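Local atomic coordinates of PAN2-PAN3 deadenylation complex catalytic subunit pan2 (Neurospora crassa, PDB entry 4CZX), a protein that probably shortens mRNA poly(A) tails as the catalytic subunit of the PAN2-PAN3 deadenylase, this chain being its N-terminal WD40 propeller domain. Residues A27-T32 with N307-Y312; S31-D36 with L42-Q47; K227-D230 with S235-N238; T258-N263 with L291-S296; H269-D272 with N278-V281. All coordinates share one frame; numbering follows the deposited sequence.

Contact 1 of 5, residues A27-T32 with N307-Y312; sequences AGPAST and NKHNTY
Pro29 and His309 bring the two backbones together, their CA atoms 4.5 Å apart, yet no hydrogen bond runs between segments 27-32 and 307-312. The contact is carried by the imidazole of His309, which crosses the proline at about a right angle. Pro29 CA sits over one face of the ring, 3.8 Å from its centroid, and is offset toward the rim. This is a CH-pi contact. His309 CE1 comes within 3.1 Å of Gly28 O, which approaches the ring obliquely. His309 NE2 lies 3.4 Å from Pro29 N, but the proline nitrogen has no hydrogen to give. The His309 side chain leaves with CG beside its own backbone N (chi1 -62°), and this swings the ring across to the Gly28-Pro29 peptide. The polar hold on the imidazole comes from Pro18 O, which is hydrogen-bonded to ND1 and so helps fix the ring's rotation. On the proline side, CB also rests against Asn307 CA at 3.9 Å. The Asn307 carboxamide turns away and takes a hydrogen bond from Val289 N. Loop 27-32 leads into the first strand of the first blade, while 307-312 enters strand 310-315, which pairs with N-terminal strand 10-16. The contact joins the first blade to the closing blade, which combines strand 10-16 with strands from the C-terminal end, at the seam of the seven-bladed WD40 propeller.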
# COMPACT_ATOMS: atom_id res chain seq x y z
N ALA A 27 12.40 17.90 -4.20
CA ALA A 27 13.82 17.62 -4.43
C ALA A 27 14.50 18.68 -5.31
O ALA A 27 15.73 18.69 -5.42
CB ALA A 27 13.99 16.23 -5.04
N GLY A 28 13.72 19.57 -5.93
CA GLY A 28 14.30 20.70 -6.63
C GLY A 28 13.90 20.81 -8.10
O GLY A 28 13.06 20.06 -8.58
N PRO A 29 14.50 21.77 -8.82
CA PRO A 29 14.18 22.01 -10.23
C PRO A 29 14.72 20.92 -11.14
O PRO A 29 15.34 19.97 -10.68
CB PRO A 29 14.89 23.34 -10.52
CG PRO A 29 16.08 23.29 -9.62
CD PRO A 29 15.56 22.67 -8.33
N ALA A 30 14.47 21.07 -12.44
CA ALA A 30 14.97 20.12 -13.43
C ALA A 30 16.49 19.93 -13.31
O ALA A 30 17.22 20.85 -12.93
CB ALA A 30 14.59 20.58 -14.84
N SER A 31 16.94 18.71 -13.60
CA SER A 31 18.34 18.34 -13.51
C SER A 31 19.01 18.43 -14.87
O SER A 31 20.24 18.56 -14.97
CB SER A 31 18.48 16.92 -12.96
OG SER A 31 17.82 15.99 -13.82
N THR A 32 18.20 18.34 -15.92
CA THR A 32 18.72 18.43 -17.29
C THR A 32 17.53 18.54 -18.25
O THR A 32 16.41 18.13 -17.92
CB THR A 32 19.61 17.20 -17.64
OG1 THR A 32 20.20 17.37 -18.94
CG2 THR A 32 18.78 15.91 -17.63
N ASN A 307 15.43 27.81 -12.07
CA ASN A 307 15.47 27.19 -10.76
C ASN A 307 14.14 27.30 -10.03
O ASN A 307 14.02 26.86 -8.89
CB ASN A 307 16.61 27.79 -9.92
CG ASN A 307 16.33 29.19 -9.47
OD1 ASN A 307 15.53 29.91 -10.07
ND2 ASN A 307 16.99 29.60 -8.39
N LYS A 308 13.14 27.87 -10.69
CA LYS A 308 11.77 27.91 -10.15
C LYS A 308 10.89 26.81 -10.76
O LYS A 308 9.66 26.86 -10.66
CB LYS A 308 11.13 29.28 -10.41
CG LYS A 308 11.81 30.46 -9.68
CD LYS A 308 12.04 30.19 -8.20
CE LYS A 308 12.62 31.43 -7.49
NZ LYS A 308 13.86 31.95 -8.16
N HIS A 309 11.55 25.83 -11.38
CA HIS A 309 10.93 24.63 -11.99
C HIS A 309 10.25 24.87 -13.35
O HIS A 309 9.56 23.99 -13.86
CB HIS A 309 9.91 23.99 -11.03
CG HIS A 309 10.50 23.49 -9.74
ND1 HIS A 309 10.12 22.29 -9.18
CD2 HIS A 309 11.41 24.03 -8.90
CE1 HIS A 309 10.79 22.11 -8.05
NE2 HIS A 309 11.58 23.15 -7.86
N ASN A 310 10.45 26.04 -13.95
CA ASN A 310 9.85 26.29 -15.26
C ASN A 310 10.77 25.86 -16.39
O ASN A 310 11.98 26.04 -16.30
CB ASN A 310 9.51 27.77 -15.46
CG ASN A 310 8.69 28.33 -14.33
OD1 ASN A 310 7.53 27.95 -14.15
ND2 ASN A 310 9.28 29.25 -13.57
N THR A 311 10.19 25.30 -17.44
CA THR A 311 10.92 25.15 -18.70
C THR A 311 10.16 25.87 -19.80
O THR A 311 8.95 25.67 -19.96
CB THR A 311 11.13 23.69 -19.08
OG1 THR A 311 12.01 23.07 -18.13
CG2 THR A 311 11.76 23.58 -20.47
N TYR A 312 10.87 26.72 -20.53
CA TYR A 312 10.30 27.57 -21.57
C TYR A 312 10.81 27.16 -22.93
O TYR A 312 11.95 26.73 -23.07
CB TYR A 312 10.66 29.04 -21.35
CG TYR A 312 10.34 29.61 -19.99
CD1 TYR A 312 11.23 29.47 -18.94
CD2 TYR A 312 9.17 30.31 -19.77
CE1 TYR A 312 10.95 30.00 -17.69
CE2 TYR A 312 8.88 30.85 -18.53
CZ TYR A 312 9.78 30.69 -17.49
OH TYR A 312 9.49 31.21 -16.25

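Contact 2 of 5, residues S31-D36 with L42-Q47; sequences STIAFD and LWIGTQ
Leu42 and Phe35 meet on one face of an antiparallel hairpin. The methyl CD1 of Leu42 stands over the centre of the Phe35 ring, 3.8 Å from the centroid. Leu42 reaches it because CG lies opposite the backbone N (chi1 180°) and chi2 of 69° turns CD1 toward strand 32-35. The same methyl also touches the Ala34-Phe35 peptide. Next along this face, Ile33 and Ile44 lie side by side and point the same way, with Ile33 CG2 and Ile44 CG1 4.1 Å apart.

The other face carries Ala34 and Trp43, a hydrogen-bonded pair. Trp43 N donates to Ala34 O at 2.9 Å, and Ala34 N donates back to Trp43 O. The indole runs alongside Asp36, and Trp43 NE1 gives its hydrogen to Asp36 OD2 at 3.0 Å. It meets the anti side of that oxygen, out of the carboxylate plane, and the bond is somewhat bent (149°). Asp36 OD2 also forms a salt bridge with Arg98, so this oxygen has two partners. At the far end Gln47 is bent at chi2 and brings NE2 to 3.6 Å from Ser31 CB. That NE2 is hydrogen-bonded to Pro29 O.

The two strands begin the sheet that continues through 50-55 to 60-66. Ile33, Phe35 and Leu42 pack on strand 302-306 of the last blade. Ala34 faces Phe78 and Phe80 of strand 77-80, and Trp43 meets the Phe80 ring, so the hairpin is enclosed by both neighbouring blades.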
# COMPACT_ATOMS: atom_id res chain seq x y z
N SER A 31 16.94 18.71 -13.60
CA SER A 31 18.34 18.34 -13.51
C SER A 31 19.01 18.43 -14.87
O SER A 31 20.24 18.56 -14.97
CB SER A 31 18.48 16.92 -12.96
OG SER A 31 17.82 15.99 -13.82
N THR A 32 18.20 18.34 -15.92
CA THR A 32 18.72 18.43 -17.29
C THR A 32 17.53 18.54 -18.25
O THR A 32 16.41 18.13 -17.92
CB THR A 32 19.61 17.20 -17.64
OG1 THR A 32 20.20 17.37 -18.94
CG2 THR A 32 18.78 15.91 -17.63
N ILE A 33 17.76 19.14 -19.42
CA ILE A 33 16.77 19.10 -20.50
C ILE A 33 17.47 18.81 -21.82
O ILE A 33 18.65 19.15 -22.00
CB ILE A 33 15.97 20.42 -20.62
CG1 ILE A 33 16.83 21.54 -21.22
CG2 ILE A 33 15.39 20.86 -19.25
CD1 ILE A 33 16.11 22.88 -21.31
N ALA A 34 16.75 18.18 -22.75
CA ALA A 34 17.29 17.93 -24.10
C ALA A 34 16.18 17.72 -25.11
O ALA A 34 15.23 16.96 -24.88
CB ALA A 34 18.22 16.72 -24.10
N PHE A 35 16.31 18.39 -26.25
CA PHE A 35 15.47 18.11 -27.41
C PHE A 35 15.74 16.72 -27.97
O PHE A 35 16.89 16.37 -28.20
CB PHE A 35 15.71 19.15 -28.50
CG PHE A 35 15.02 20.45 -28.25
CD1 PHE A 35 13.65 20.57 -28.49
CD2 PHE A 35 15.72 21.56 -27.81
CE1 PHE A 35 13.00 21.77 -28.28
CE2 PHE A 35 15.08 22.77 -27.60
CZ PHE A 35 13.72 22.88 -27.83
N ASP A 36 14.68 15.95 -28.19
CA ASP A 36 14.78 14.70 -28.93
C ASP A 36 15.19 14.99 -30.38
O ASP A 36 15.00 16.10 -30.88
CB ASP A 36 13.43 13.95 -28.92
CG ASP A 36 13.56 12.45 -29.07
OD1 ASP A 36 14.38 11.99 -29.90
OD2 ASP A 36 12.82 11.73 -28.37
N LEU A 42 10.57 17.39 -26.31
CA LEU A 42 11.54 17.93 -25.36
C LEU A 42 11.50 17.09 -24.09
O LEU A 42 10.42 16.88 -23.51
CB LEU A 42 11.27 19.40 -25.05
CG LEU A 42 12.23 20.07 -24.05
CD1 LEU A 42 13.62 20.25 -24.66
CD2 LEU A 42 11.68 21.40 -23.58
N TRP A 43 12.66 16.62 -23.65
CA TRP A 43 12.76 15.80 -22.44
C TRP A 43 13.32 16.58 -21.26
O TRP A 43 14.29 17.34 -21.41
CB TRP A 43 13.61 14.57 -22.71
CG TRP A 43 12.94 13.60 -23.66
CD1 TRP A 43 12.94 13.64 -25.02
CD2 TRP A 43 12.14 12.47 -23.29
NE1 TRP A 43 12.20 12.59 -25.53
CE2 TRP A 43 11.70 11.86 -24.49
CE3 TRP A 43 11.75 11.90 -22.07
CZ2 TRP A 43 10.90 10.71 -24.50
CZ3 TRP A 43 10.95 10.75 -22.08
CH2 TRP A 43 10.54 10.17 -23.29
N ILE A 44 12.72 16.39 -20.09
CA ILE A 44 13.12 17.10 -18.86
C ILE A 44 13.33 16.09 -17.74
O ILE A 44 12.49 15.21 -17.53
CB ILE A 44 12.05 18.14 -18.42
CG1 ILE A 44 11.72 19.09 -19.58
CG2 ILE A 44 12.46 18.88 -17.13
CD1 ILE A 44 10.63 20.07 -19.27
N GLY A 45 14.45 16.19 -17.02
CA GLY A 45 14.70 15.28 -15.92
C GLY A 45 14.53 15.93 -14.55
O GLY A 45 14.71 17.14 -14.43
N THR A 46 14.16 15.14 -13.54
CA THR A 46 14.06 15.64 -12.15
C THR A 46 15.23 15.20 -11.29
O THR A 46 16.01 14.32 -11.67
CB THR A 46 12.75 15.16 -11.42
OG1 THR A 46 12.91 13.80 -11.00
CG2 THR A 46 11.51 15.29 -12.31
N GLN A 47 15.32 15.77 -10.09
CA GLN A 47 16.41 15.50 -9.17
C GLN A 47 16.35 14.09 -8.57
O GLN A 47 17.24 13.71 -7.82
CB GLN A 47 16.42 16.55 -8.04
CG GLN A 47 16.63 17.99 -8.53
CD GLN A 47 17.99 18.18 -9.16
OE1 GLN A 47 18.94 17.47 -8.83
NE2 GLN A 47 18.09 19.13 -10.11

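Contact 3 of 5, residues K227-D230 with S235-N238; sequences KVFD and SAMN
Phe229 lies against the backbone of Ser235 in the tight part of this hairpin. Ser235 O stands over the centre of the ring, 3.7 Å from Phe229 CD1, and Phe229 CZ approaches Ser235 N at 3.4 Å. The same carbonyl accepts a hydrogen bond from Asp230 N at 2.8 Å. On the other face Met237 folds back over the strand. Met237 SD lies 3.6 Å from Asp230 CB, and the bend at chi3 (53°) turns CE onto Val228 CG1. Met237 N also donates to Val228 O at 2.9 Å.

The ends are looser. Near the turn, Ser235 N reaches Asp230 O only at 3.2 Å. The Asp230 carboxylate leans over the turn and takes a hydrogen bond from Asn233. Past Met237 the strands part, and a water bridges them. It accepts from Val228 N at 2.9 Å and donates to Met237 O. Ala236 and Asn238 are exposed to solvent.

Strand 225-230 pairs on its other edge with strand 204-210, while 235-241 is the outermost strand of this four-stranded sheet. This is an outer beta hairpin of a WD40 propeller blade, the fifth of seven.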
# COMPACT_ATOMS: atom_id res chain seq x y z
N LYS A 227 34.68 29.88 -24.05
CA LYS A 227 35.96 29.40 -24.57
C LYS A 227 35.74 28.62 -25.87
O LYS A 227 34.78 27.87 -25.99
CB LYS A 227 36.68 28.53 -23.55
CG LYS A 227 37.36 29.33 -22.44
CD LYS A 227 38.41 30.28 -23.05
CE LYS A 227 39.59 30.48 -22.11
NZ LYS A 227 40.63 29.44 -22.33
N VAL A 228 36.63 28.82 -26.84
CA VAL A 228 36.46 28.22 -28.17
C VAL A 228 37.70 27.47 -28.62
O VAL A 228 38.83 27.97 -28.50
CB VAL A 228 36.14 29.32 -29.23
CG1 VAL A 228 35.90 28.69 -30.62
CG2 VAL A 228 34.94 30.15 -28.78
N PHE A 229 37.49 26.27 -29.16
CA PHE A 229 38.59 25.44 -29.64
C PHE A 229 38.32 24.97 -31.07
O PHE A 229 37.20 24.55 -31.39
CB PHE A 229 38.78 24.23 -28.71
CG PHE A 229 40.02 23.43 -29.01
CD1 PHE A 229 41.22 23.74 -28.41
CD2 PHE A 229 39.97 22.34 -29.89
CE1 PHE A 229 42.36 23.01 -28.67
CE2 PHE A 229 41.12 21.61 -30.16
CZ PHE A 229 42.32 21.96 -29.55
N ASP A 230 39.34 25.05 -31.92
CA ASP A 230 39.28 24.65 -33.32
C ASP A 230 39.54 23.16 -33.45
O ASP A 230 40.67 22.73 -33.30
CB ASP A 230 40.30 25.46 -34.13
CG ASP A 230 40.31 25.12 -35.63
OD1 ASP A 230 39.69 24.12 -36.07
OD2 ASP A 230 40.98 25.88 -36.37
N SER A 235 43.59 23.51 -32.34
CA SER A 235 44.21 24.59 -31.59
C SER A 235 43.15 25.51 -31.00
O SER A 235 42.03 25.58 -31.48
CB SER A 235 45.18 25.39 -32.48
OG SER A 235 44.47 26.16 -33.44
N ALA A 236 43.52 26.23 -29.94
CA ALA A 236 42.58 27.13 -29.30
C ALA A 236 42.29 28.32 -30.20
O ALA A 236 43.12 28.71 -31.01
CB ALA A 236 43.12 27.60 -27.94
N MET A 237 41.10 28.88 -30.06
CA MET A 237 40.72 30.09 -30.78
C MET A 237 40.50 31.22 -29.78
O MET A 237 40.55 31.00 -28.56
CB MET A 237 39.46 29.84 -31.61
CG MET A 237 39.70 28.95 -32.83
SD MET A 237 38.19 28.40 -33.66
CE MET A 237 37.38 29.97 -33.94
N ASN A 238 40.28 32.43 -30.29
CA ASN A 238 39.96 33.55 -29.43
C ASN A 238 38.64 33.29 -28.73
O ASN A 238 37.70 32.79 -29.35
CB ASN A 238 39.89 34.86 -30.22
CG ASN A 238 41.25 35.31 -30.75
OD1 ASN A 238 42.27 35.24 -30.05
ND2 ASN A 238 41.27 35.78 -31.99
O HOH W 1 39.01 30.42 -26.35

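Contact 4 of 5, residues T258-N263 with L291-S296; sequences TAIVVN and LHFDVS
Phe293, Ile260 and Val262 hold most of the surface buried here. Phe293 is the centre. A trans chi1 (174°) carries the ring out from strand 290-295 to strand 258-262. Val262 CG2 presses squarely on one face, 3.5 Å from the centroid and only 1° off the normal. All six ring carbons therefore lie about 3.8 Å from this one methyl. Val262 points it there by placing CG2 beside its own backbone N, while CG1 is trans to that N.

Ile260, two residues earlier on the same side of the strand, meets the far end of the ring. Its CG2 is 3.6 Å from Phe293 CZ and comes in obliquely. The longer branch of Ile260 goes elsewhere: CD1 extends to Val295 CG2 at 3.9 Å. The isoleucine thus straddles two residues of the opposite strand, crossing each side chain at about a right angle. No hydrogen bond joins the segments. The contact is apolar, fully buried and made by side chains alone.

The short strand axes run 9.0 Å apart at 159°, nearly antiparallel, and belong to different sheets that pack face to face. Strand 258-262 is the second of its blade, between 248-251 and 267-272. Strand 290-295 is the innermost strand of the next, and carries a classic beta bulge at Leu291 and His292 opposite Ala305. His248 and Arg250 of strand 248-251 and Leu304 of strand 302-306 also pack around Phe293, completing a core between the sixth and seventh blades.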
# COMPACT_ATOMS: atom_id res chain seq x y z
N THR A 258 28.29 29.40 -35.84
CA THR A 258 27.58 30.27 -34.91
C THR A 258 27.29 29.54 -33.59
O THR A 258 26.95 28.36 -33.59
CB THR A 258 26.27 30.78 -35.55
OG1 THR A 258 26.59 31.63 -36.66
CG2 THR A 258 25.45 31.57 -34.56
N ALA A 259 27.46 30.26 -32.48
CA ALA A 259 27.14 29.75 -31.16
C ALA A 259 25.96 30.52 -30.56
O ALA A 259 25.76 31.71 -30.85
CB ALA A 259 28.35 29.84 -30.23
N ILE A 260 25.19 29.83 -29.73
CA ILE A 260 24.08 30.42 -29.02
C ILE A 260 24.44 30.46 -27.55
O ILE A 260 24.58 29.42 -26.93
CB ILE A 260 22.79 29.61 -29.22
CG1 ILE A 260 22.49 29.47 -30.72
CG2 ILE A 260 21.64 30.28 -28.51
CD1 ILE A 260 21.44 28.40 -31.03
N VAL A 261 24.60 31.67 -27.00
CA VAL A 261 25.14 31.84 -25.66
C VAL A 261 24.12 32.44 -24.70
O VAL A 261 23.45 33.42 -25.03
CB VAL A 261 26.38 32.75 -25.69
CG1 VAL A 261 27.06 32.77 -24.32
CG2 VAL A 261 27.33 32.29 -26.78
N VAL A 262 24.03 31.87 -23.50
CA VAL A 262 22.96 32.21 -22.58
C VAL A 262 23.52 32.53 -21.19
O VAL A 262 24.38 31.81 -20.69
CB VAL A 262 21.95 31.04 -22.45
CG1 VAL A 262 20.73 31.48 -21.65
CG2 VAL A 262 21.53 30.53 -23.83
N ASN A 263 23.02 33.61 -20.59
CA ASN A 263 23.40 33.92 -19.21
C ASN A 263 22.27 33.52 -18.25
O ASN A 263 21.18 33.14 -18.69
CB ASN A 263 23.78 35.41 -19.08
CG ASN A 263 22.65 36.30 -18.58
OD1 ASN A 263 21.48 36.10 -18.90
ND2 ASN A 263 23.02 37.32 -17.81
N LEU A 291 19.02 27.48 -15.42
CA LEU A 291 19.90 26.37 -15.03
C LEU A 291 20.29 25.46 -16.18
O LEU A 291 21.35 24.82 -16.13
CB LEU A 291 19.22 25.51 -13.97
CG LEU A 291 19.03 26.13 -12.58
CD1 LEU A 291 18.40 25.09 -11.68
CD2 LEU A 291 20.35 26.62 -12.01
N HIS A 292 19.42 25.34 -17.18
CA HIS A 292 19.68 24.47 -18.33
C HIS A 292 19.17 25.09 -19.62
O HIS A 292 18.24 25.89 -19.61
CB HIS A 292 19.05 23.08 -18.15
CG HIS A 292 19.32 22.47 -16.81
ND1 HIS A 292 20.54 21.93 -16.47
CD2 HIS A 292 18.51 22.32 -15.73
CE1 HIS A 292 20.49 21.51 -15.21
NE2 HIS A 292 19.27 21.72 -14.75
N PHE A 293 19.79 24.67 -20.72
CA PHE A 293 19.52 25.22 -22.04
C PHE A 293 19.73 24.15 -23.11
O PHE A 293 20.66 23.34 -23.02
CB PHE A 293 20.43 26.44 -22.31
CG PHE A 293 20.32 26.98 -23.70
CD1 PHE A 293 19.15 27.61 -24.11
CD2 PHE A 293 21.37 26.85 -24.59
CE1 PHE A 293 19.04 28.11 -25.39
CE2 PHE A 293 21.26 27.36 -25.88
CZ PHE A 293 20.10 27.98 -26.28
N ASP A 294 18.88 24.14 -24.14
CA ASP A 294 19.18 23.35 -25.33
C ASP A 294 18.55 24.00 -26.56
O ASP A 294 17.66 24.85 -26.45
CB ASP A 294 18.67 21.89 -25.17
CG ASP A 294 19.32 20.93 -26.15
OD1 ASP A 294 20.41 21.25 -26.68
OD2 ASP A 294 18.72 19.85 -26.41
N VAL A 295 19.03 23.58 -27.73
CA VAL A 295 18.48 24.02 -29.01
C VAL A 295 18.05 22.78 -29.81
O VAL A 295 18.68 21.73 -29.71
CB VAL A 295 19.51 24.85 -29.83
CG1 VAL A 295 20.73 24.00 -30.19
CG2 VAL A 295 18.87 25.41 -31.09
N SER A 296 16.96 22.90 -30.56
CA SER A 296 16.45 21.77 -31.36
C SER A 296 17.32 21.49 -32.58
O SER A 296 18.14 22.33 -32.97
CB SER A 296 15.02 22.04 -31.80
OG SER A 296 14.97 23.05 -32.80

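Contact 5 of 5, residues H269-D272 with N278-V281; sequences HVTD and NSQV
His269-Asp272 and Asn278-Val281 form the hairpin of strands 267-272 and 279-283 in the sixth propeller blade. Val270 and Gln280 are its hydrogen-bonded pair. Val270 N donates to Gln280 O at 2.9 Å in an almost straight bond (171°). Gln280 N returns a more bent one to Val270 O at 3.0 Å (144°).

On one face His269 and Val281 run side by side. Val281 CG2 lies over a face of the imidazole, 4.0 Å from the centroid and offset toward the rim. Val281 CG1 also touches the ring, at 3.9 Å from His269 CD2. Next to them Thr271 meets Ser279: Thr271 OG1 packs on Ser279 CB at 3.1 Å, while the two hydroxyl oxygens stay 3.8 Å apart. On the other face Val270 CB lies 4.4 Å from Gln280 CB.

Polar groups find partners beyond the pair. Asp272 is hydrogen-bonded to Thr257. His269 NE2 is hydrogen-bonded to the side-chain oxygen of Gln267, which suggests that NE2 carries a hydrogen and that the ring's rotation is fixed. The His269 ring also meets Phe242 edge-to-face. Across the hairpin, then, backbone bonds set the register, and the side chains add packing rather than hydrogen bonds.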
# COMPACT_ATOMS: atom_id res chain seq x y z
N HIS A 269 22.77 35.58 -26.67
CA HIS A 269 23.44 36.10 -27.86
C HIS A 269 23.59 35.00 -28.89
O HIS A 269 24.02 33.90 -28.56
CB HIS A 269 24.82 36.67 -27.52
CG HIS A 269 24.80 37.88 -26.65
ND1 HIS A 269 25.90 38.69 -26.47
CD2 HIS A 269 23.81 38.43 -25.90
CE1 HIS A 269 25.59 39.68 -25.65
NE2 HIS A 269 24.33 39.55 -25.29
N VAL A 270 23.24 35.31 -30.13
CA VAL A 270 23.50 34.40 -31.24
C VAL A 270 24.68 34.99 -31.97
O VAL A 270 24.57 36.05 -32.59
CB VAL A 270 22.28 34.23 -32.17
CG1 VAL A 270 22.60 33.26 -33.28
CG2 VAL A 270 21.08 33.74 -31.37
N THR A 271 25.84 34.34 -31.86
CA THR A 271 27.10 34.97 -32.25
C THR A 271 27.94 34.11 -33.17
O THR A 271 28.21 32.95 -32.88
CB THR A 271 27.95 35.30 -31.02
OG1 THR A 271 27.18 36.05 -30.08
CG2 THR A 271 29.19 36.09 -31.42
N ASP A 272 28.37 34.70 -34.28
CA ASP A 272 29.29 34.00 -35.16
C ASP A 272 30.65 33.91 -34.51
O ASP A 272 31.23 34.92 -34.12
CB ASP A 272 29.41 34.69 -36.52
CG ASP A 272 30.40 33.99 -37.42
OD1 ASP A 272 31.61 34.24 -37.26
OD2 ASP A 272 29.98 33.17 -38.26
N ASN A 278 29.23 40.96 -35.04
CA ASN A 278 27.82 40.81 -35.39
C ASN A 278 27.15 39.65 -34.66
O ASN A 278 27.28 38.48 -35.03
CB ASN A 278 27.66 40.66 -36.90
CG ASN A 278 27.70 41.99 -37.63
OD1 ASN A 278 28.09 43.01 -37.06
ND2 ASN A 278 27.30 41.99 -38.90
N SER A 279 26.43 40.00 -33.60
CA SER A 279 25.65 39.02 -32.87
C SER A 279 24.26 39.57 -32.60
O SER A 279 24.11 40.76 -32.32
CB SER A 279 26.35 38.63 -31.57
OG SER A 279 26.64 39.74 -30.76
N GLN A 280 23.26 38.71 -32.72
CA GLN A 280 21.88 39.08 -32.42
C GLN A 280 21.62 38.89 -30.94
O GLN A 280 21.95 37.84 -30.37
CB GLN A 280 20.88 38.25 -33.23
CG GLN A 280 20.85 38.57 -34.72
CD GLN A 280 19.47 38.35 -35.33
OE1 GLN A 280 19.05 37.21 -35.55
NE2 GLN A 280 18.77 39.45 -35.60
N VAL A 281 21.02 39.89 -30.31
CA VAL A 281 20.71 39.83 -28.89
C VAL A 281 19.21 39.69 -28.68
O VAL A 281 18.41 40.38 -29.32
CB VAL A 281 21.23 41.08 -28.15
CG1 VAL A 281 20.94 40.99 -26.66
CG2 VAL A 281 22.72 41.27 -28.40

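How the contacts relate
Contacts 2, 3 and 5 are hairpins within single blades; contacts 1 and 4 join neighbouring blades. Along the chain, contact 1 spans 274 residues and encloses contacts 3, 4 and 5. Contacts 1 and 2 share Ser31 and Thr32, and their centres are 9 Å apart. Contact 4 touches both: His292 bonds to Ala30, and Asp294 to Phe35. Contact 5 is nested inside contact 4, 12 Å away between centres, and strands 258-262 and 267-272 are neighbours in one sheet. Contact 3 stands apart, about 31 Å from contact 1 between centres and across the chain's centre. Together they cover the arc from the fifth blade through the sixth and seventh to the first, across the seam where the two chain ends close the ring.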